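PDB 3MC1: predicted phosphatase, HAD family from Clostridium acetobutylicum, which probably hydrolyses phosphate esters, as many other members of the haloacid dehalogenase family do, though its own substrate is not established here. Local coordinates for residues 27-32 / 67-72; 112-117 / 135-140. One frame throughout, in Å; residues are numbered along the deposited sequence.

In the fold
The two interactions follow one another along the chain, 27-32 / 67-72 closing before 112-117 / 135-140 opens, and their centres lie about 17 Å apart. Interaction 1 joins helix 19-31 to helix 63-81, among the helices that come between the first strand of the parallel sheet, 6-9, and the second, 104-109. Interaction 2 sits at the C-terminal ends of the neighbouring strands 104-109 and 131-135, the latter on the border of the sheet. Helix 63-81 links them, since its R74 also touches P112 and F115. One contact thus belongs to the helical part, consistent with a HAD cap, the other to the rim of the Rossmann-like core.

Interaction 1 (27-32 / 67-72); sequences KYSLNK and TVAIDY
S29 on helix 19-31 makes the hydrogen bond of this contact, its hydroxyl OG giving its proton to the backbone carbonyl A69 O of helix 63-81 at 2.7 Å. The donor comes in at a C=O...OG angle of 115°, well to the side of the oxygen and somewhat tilted from the carbonyl plane. The backbones approach closely here, the CA atoms of S29 and Y72 being 5.0 Å apart, and the A69 methyl lies beside the serine hydroxyl. The short segments run closer to antiparallel than parallel, 128° between their directions.

Around the Y72 ring the interactions are of the cation-pi and CH-pi kind. K32 CB sits over one face, 4.1 Å from the ring centroid, while V68 O of the ring's own helix lies off-centre above the opposite face. The lysine chain, bent at chi2 (-59°) and again at its last torsion, folds back so that its ammonium NZ also reaches the ring, 4.5 Å from the centroid and off-centre. That same NZ donates to Y28 OH over 2.7 Å, tying the lysine to the tyrosine four residues before it.

Y28 in turn presents its ring edge to the second helix, with CE2 3.1 Å from Y72 O and close to the ring plane.

The positive charge of K32 is thus probably stabilised by the phenol oxygen of Y28 and, less directly, by the Y72 ring, while a hydroxyl-to-carbonyl bond fastens the closely packed side of the helix pair.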
loop_
_atom_site.group_PDB
_atom_site.type_symbol
_atom_site.label_atom_id
_atom_site.label_comp_id
_atom_site.label_asym_id
_atom_site.label_seq_id
_atom_site.Cartn_x
_atom_site.Cartn_y
_atom_site.Cartn_z
ATOM N N LYS A 27 13.545 -11.392 -4.603
ATOM C CA LYS A 27 14.604 -12.398 -4.574
ATOM C C LYS A 27 14.944 -12.826 -5.994
ATOM O O LYS A 27 16.117 -13.005 -6.333
ATOM C CB LYS A 27 14.181 -13.622 -3.756
ATOM C CG LYS A 27 15.233 -14.726 -3.752
ATOM C CD LYS A 27 14.666 -16.040 -3.233
ATOM C CE LYS A 27 15.017 -16.284 -1.775
ATOM N NZ LYS A 27 16.455 -16.660 -1.605
ATOM N N TYR A 28 13.915 -12.993 -6.822
ATOM C CA TYR A 28 14.118 -13.388 -8.214
ATOM C C TYR A 28 14.943 -12.327 -8.932
ATOM O O TYR A 28 15.828 -12.645 -9.729
ATOM C CB TYR A 28 12.779 -13.541 -8.942
ATOM C CG TYR A 28 12.948 -13.654 -10.437
ATOM C CD1 TYR A 28 13.356 -14.854 -11.021
ATOM C CD2 TYR A 28 12.759 -12.548 -11.268
ATOM C CE1 TYR A 28 13.576 -14.953 -12.393
ATOM C CE2 TYR A 28 12.975 -12.634 -12.646
ATOM C CZ TYR A 28 13.387 -13.842 -13.197
ATOM O OH TYR A 28 13.631 -13.941 -14.548
ATOM N N SER A 29 14.631 -11.063 -8.653
ATOM C CA SER A 29 15.332 -9.940 -9.265
ATOM C C SER A 29 16.777 -9.815 -8.779
ATOM O O SER A 29 17.698 -9.653 -9.580
ATOM C CB SER A 29 14.590 -8.635 -8.966
ATOM O OG SER A 29 15.297 -7.525 -9.487
ATOM N N LEU A 30 16.965 -9.888 -7.465
ATOM C CA LEU A 30 18.294 -9.762 -6.878
ATOM C C LEU A 30 19.221 -10.887 -7.325
ATOM O O LEU A 30 20.404 -10.656 -7.575
ATOM C CB LEU A 30 18.200 -9.748 -5.350
ATOM C CG LEU A 30 17.471 -8.555 -4.723
ATOM C CD1 LEU A 30 17.339 -8.773 -3.227
ATOM C CD2 LEU A 30 18.231 -7.268 -5.013
ATOM N N ASN A 31 18.677 -12.097 -7.419
ATOM C CA ASN A 31 19.457 -13.258 -7.841
ATOM C C ASN A 31 20.015 -13.072 -9.248
ATOM O O ASN A 31 21.016 -13.690 -9.606
ATOM C CB ASN A 31 18.600 -14.525 -7.784
ATOM C CG ASN A 31 18.354 -14.996 -6.362
ATOM O OD1 ASN A 31 18.711 -14.312 -5.400
ATOM N ND2 ASN A 31 17.739 -16.163 -6.222
ATOM N N LYS A 32 19.362 -12.225 -10.040
ATOM C CA LYS A 32 19.817 -11.938 -11.396
ATOM C C LYS A 32 21.064 -11.058 -11.328
ATOM O O LYS A 32 21.781 -10.900 -12.310
ATOM C CB LYS A 32 18.729 -11.205 -12.187
ATOM C CG LYS A 32 17.522 -12.046 -12.535
ATOM C CD LYS A 32 17.934 -13.253 -13.358
ATOM C CE LYS A 32 16.733 -13.904 -13.999
ATOM N NZ LYS A 32 16.085 -12.948 -14.931
ATOM N N THR A 67 15.890 0.450 -12.189
ATOM C CA THR A 67 14.851 0.271 -13.190
ATOM C C THR A 67 14.941 -1.111 -13.824
ATOM O O THR A 67 13.923 -1.720 -14.157
ATOM C CB THR A 67 14.957 1.338 -14.283
ATOM O OG1 THR A 67 14.751 2.628 -13.698
ATOM C CG2 THR A 67 13.910 1.104 -15.358
ATOM N N VAL A 68 16.166 -1.604 -13.986
ATOM C CA VAL A 68 16.376 -2.925 -14.570
ATOM C C VAL A 68 15.877 -3.955 -13.575
ATOM O O VAL A 68 15.191 -4.915 -13.945
ATOM C CB VAL A 68 17.876 -3.188 -14.859
ATOM C CG1 VAL A 68 18.082 -4.649 -15.261
ATOM C CG2 VAL A 68 18.357 -2.268 -15.968
ATOM N N ALA A 69 16.229 -3.736 -12.309
ATOM C CA ALA A 69 15.829 -4.612 -11.221
ATOM C C ALA A 69 14.304 -4.675 -11.104
ATOM O O ALA A 69 13.738 -5.731 -10.812
ATOM C CB ALA A 69 16.431 -4.116 -9.914
ATOM N N ILE A 70 13.647 -3.541 -11.327
ATOM C CA ILE A 70 12.190 -3.484 -11.246
ATOM C C ILE A 70 11.587 -4.348 -12.349
ATOM O O ILE A 70 10.599 -5.046 -12.132
ATOM C CB ILE A 70 11.686 -2.020 -11.372
ATOM C CG1 ILE A 70 12.023 -1.255 -10.087
ATOM C CG2 ILE A 70 10.185 -1.993 -11.639
ATOM C CD1 ILE A 70 11.725 0.251 -10.147
ATOM N N ASP A 71 12.195 -4.319 -13.532
ATOM C CA ASP A 71 11.694 -5.131 -14.636
ATOM C C ASP A 71 11.808 -6.626 -14.362
ATOM O O ASP A 71 10.895 -7.382 -14.697
ATOM C CB ASP A 71 12.412 -4.772 -15.936
ATOM C CG ASP A 71 11.997 -3.422 -16.462
ATOM O OD1 ASP A 71 10.801 -3.087 -16.328
ATOM O OD2 ASP A 71 12.849 -2.698 -17.013
ATOM N N TYR A 72 12.917 -7.062 -13.760
ATOM C CA TYR A 72 13.078 -8.483 -13.445
ATOM C C TYR A 72 12.002 -8.869 -12.434
ATOM O O TYR A 72 11.377 -9.922 -12.533
ATOM C CB TYR A 72 14.444 -8.779 -12.821
ATOM C CG TYR A 72 15.622 -8.640 -13.752
ATOM C CD1 TYR A 72 15.539 -9.045 -15.082
ATOM C CD2 TYR A 72 16.835 -8.130 -13.290
ATOM C CE1 TYR A 72 16.640 -8.942 -15.934
ATOM C CE2 TYR A 72 17.939 -8.024 -14.128
ATOM C CZ TYR A 72 17.834 -8.429 -15.449
ATOM O OH TYR A 72 18.919 -8.303 -16.288
#

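Interaction 2 (112-117 / 135-140); sequences PTVFSK and SSLDGK
The carbonyl oxygen S135 O is gripped twice by T113. The backbone N of T113 approaches in the carbonyl plane, with T113 N to S135 O 2.9 Å and a nearly straight N-H...O angle of 167°. The hydroxyl T113 OG1 adds a longer bond of 3.2 Å to S135 O from above that plane; OG1 stands anti to the carbonyl carbon (chi1 -50°), which keeps it beside the donating backbone N. P112 CA makes a further CH...O approach to this oxygen.

S135 OG lies 3.1 Å from P112 N, but the proline nitrogen carries no hydrogen and this is no bond; OG is instead hydrogen-bonded to S110 O. Around P112 the backbone pairs in parallel fashion with S135, and K111 is backbone hydrogen-bonded to the same serine. P112 is also the N-cap residue of helix 113-122. Its carbonyl receives both S116 N and S116 OG, the hydroxyl from well above the carbonyl plane. The sodium ion, held by D10, D12 and D167, lies about 12 Å from the P112 side chain.

Apolar contact rests largely on the CD2 methyl of L137. It meets P112 CB at 3.8 Å, V114 CG1 at 3.9 Å and F115 CE2 at 4.0 Å, the leucine crossing each side chain at about a right angle; V114 CG1 also touches L137 CG and CD1. R74 and K78 of helix 63-81 touch F115, and F77 meets its ring edge-to-face.

L137 itself lies within a type I turn from S136 to G139. D138 OD1 accepts K140 N at 2.7 Å, forming an Asx turn, and also takes the S136 hydroxyl from above the carboxylate plane.

The contact lies where strands 104-109 and 131-135 finish, at the C-terminal edge of the parallel sheet in the Rossmann-like HAD core, the edge that carries the active site in this family.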
loop_
_atom_site.group_PDB
_atom_site.type_symbol
_atom_site.label_atom_id
_atom_site.label_comp_id
_atom_site.label_asym_id
_atom_site.label_seq_id
_atom_site.Cartn_x
_atom_site.Cartn_y
_atom_site.Cartn_z
ATOM N N PRO A 112 1.832 -0.350 -8.717
ATOM C CA PRO A 112 1.266 0.049 -10.011
ATOM C C PRO A 112 -0.245 -0.201 -10.063
ATOM O O PRO A 112 -0.719 -1.230 -9.589
ATOM C CB PRO A 112 2.027 -0.826 -11.000
ATOM C CG PRO A 112 3.375 -0.949 -10.362
ATOM C CD PRO A 112 3.017 -1.209 -8.908
ATOM N N THR A 113 -0.986 0.741 -10.644
ATOM C CA THR A 113 -2.438 0.633 -10.773
ATOM C C THR A 113 -2.872 -0.632 -11.514
ATOM O O THR A 113 -3.857 -1.273 -11.149
ATOM C CB THR A 113 -3.025 1.830 -11.554
ATOM O OG1 THR A 113 -2.525 3.055 -11.009
ATOM C CG2 THR A 113 -4.537 1.831 -11.471
ATOM N N VAL A 114 -2.140 -0.989 -12.561
ATOM C CA VAL A 114 -2.493 -2.161 -13.348
ATOM C C VAL A 114 -2.483 -3.435 -12.514
ATOM O O VAL A 114 -3.385 -4.265 -12.637
ATOM C CB VAL A 114 -1.553 -2.309 -14.574
ATOM C CG1 VAL A 114 -0.109 -2.372 -14.125
ATOM C CG2 VAL A 114 -1.939 -3.550 -15.371
ATOM N N PHE A 115 -1.467 -3.590 -11.668
ATOM C CA PHE A 115 -1.379 -4.761 -10.802
ATOM C C PHE A 115 -2.411 -4.684 -9.674
ATOM O O PHE A 115 -3.046 -5.676 -9.349
ATOM C CB PHE A 115 0.012 -4.882 -10.165
ATOM C CG PHE A 115 1.132 -5.044 -11.158
ATOM C CD1 PHE A 115 0.942 -5.763 -12.340
ATOM C CD2 PHE A 115 2.391 -4.515 -10.891
ATOM C CE1 PHE A 115 1.995 -5.951 -13.237
ATOM C CE2 PHE A 115 3.451 -4.700 -11.783
ATOM C CZ PHE A 115 3.251 -5.418 -12.953
ATOM N N SER A 116 -2.556 -3.503 -9.078
ATOM C CA SER A 116 -3.501 -3.321 -7.973
ATOM C C SER A 116 -4.928 -3.680 -8.383
ATOM O O SER A 116 -5.660 -4.300 -7.621
ATOM C CB SER A 116 -3.446 -1.878 -7.479
ATOM O OG SER A 116 -2.109 -1.506 -7.183
ATOM N N LYS A 117 -5.315 -3.293 -9.593
ATOM C CA LYS A 117 -6.643 -3.596 -10.102
ATOM C C LYS A 117 -6.822 -5.106 -10.307
ATOM O O LYS A 117 -7.829 -5.680 -9.882
ATOM C CB LYS A 117 -6.865 -2.847 -11.420
ATOM C CG LYS A 117 -8.291 -2.886 -11.915
ATOM C CD LYS A 117 -8.442 -2.073 -13.185
ATOM C CE LYS A 117 -9.881 -1.626 -13.362
ATOM N NZ LYS A 117 -10.297 -0.729 -12.238
ATOM N N SER A 135 0.415 3.637 -8.868
ATOM C CA SER A 135 1.478 4.309 -9.592
ATOM C C SER A 135 1.401 3.908 -11.065
ATOM O O SER A 135 0.670 2.983 -11.440
ATOM C CB SER A 135 2.845 3.905 -9.023
ATOM O OG SER A 135 3.051 2.504 -9.128
ATOM N N SER A 136 2.135 4.623 -11.902
ATOM C CA SER A 136 2.183 4.294 -13.318
ATOM C C SER A 136 3.388 3.366 -13.431
ATOM O O SER A 136 4.380 3.559 -12.731
ATOM C CB SER A 136 2.404 5.561 -14.143
ATOM O OG SER A 136 3.499 6.295 -13.630
ATOM N N LEU A 137 3.305 2.357 -14.290
ATOM C CA LEU A 137 4.419 1.427 -14.456
ATOM C C LEU A 137 5.764 2.130 -14.646
ATOM O O LEU A 137 6.790 1.613 -14.213
ATOM C CB LEU A 137 4.149 0.481 -15.629
ATOM C CG LEU A 137 3.123 -0.631 -15.384
ATOM C CD1 LEU A 137 2.829 -1.367 -16.685
ATOM C CD2 LEU A 137 3.660 -1.603 -14.329
ATOM N N ASP A 138 5.769 3.308 -15.271
ATOM C CA ASP A 138 7.025 4.035 -15.487
ATOM C C ASP A 138 7.533 4.809 -14.269
ATOM O O ASP A 138 8.587 5.443 -14.322
ATOM C CB ASP A 138 6.916 4.996 -16.681
ATOM C CG ASP A 138 5.891 6.097 -16.467
ATOM O OD1 ASP A 138 5.720 6.553 -15.319
ATOM O OD2 ASP A 138 5.267 6.522 -17.464
ATOM N N GLY A 139 6.783 4.770 -13.176
ATOM C CA GLY A 139 7.217 5.460 -11.976
ATOM C C GLY A 139 7.137 6.977 -11.963
ATOM O O GLY A 139 7.599 7.603 -11.007
ATOM N N LYS A 140 6.565 7.580 -13.001
ATOM C CA LYS A 140 6.448 9.039 -13.035
ATOM C C LYS A 140 5.547 9.511 -11.893
ATOM O O LYS A 140 5.748 10.584 -11.315
ATOM C CB LYS A 140 5.893 9.500 -14.386
ATOM C CG LYS A 140 6.905 9.347 -15.508
ATOM C CD LYS A 140 6.492 10.087 -16.764
ATOM C CE LYS A 140 7.610 10.029 -17.800
ATOM N NZ LYS A 140 7.250 10.728 -19.067
#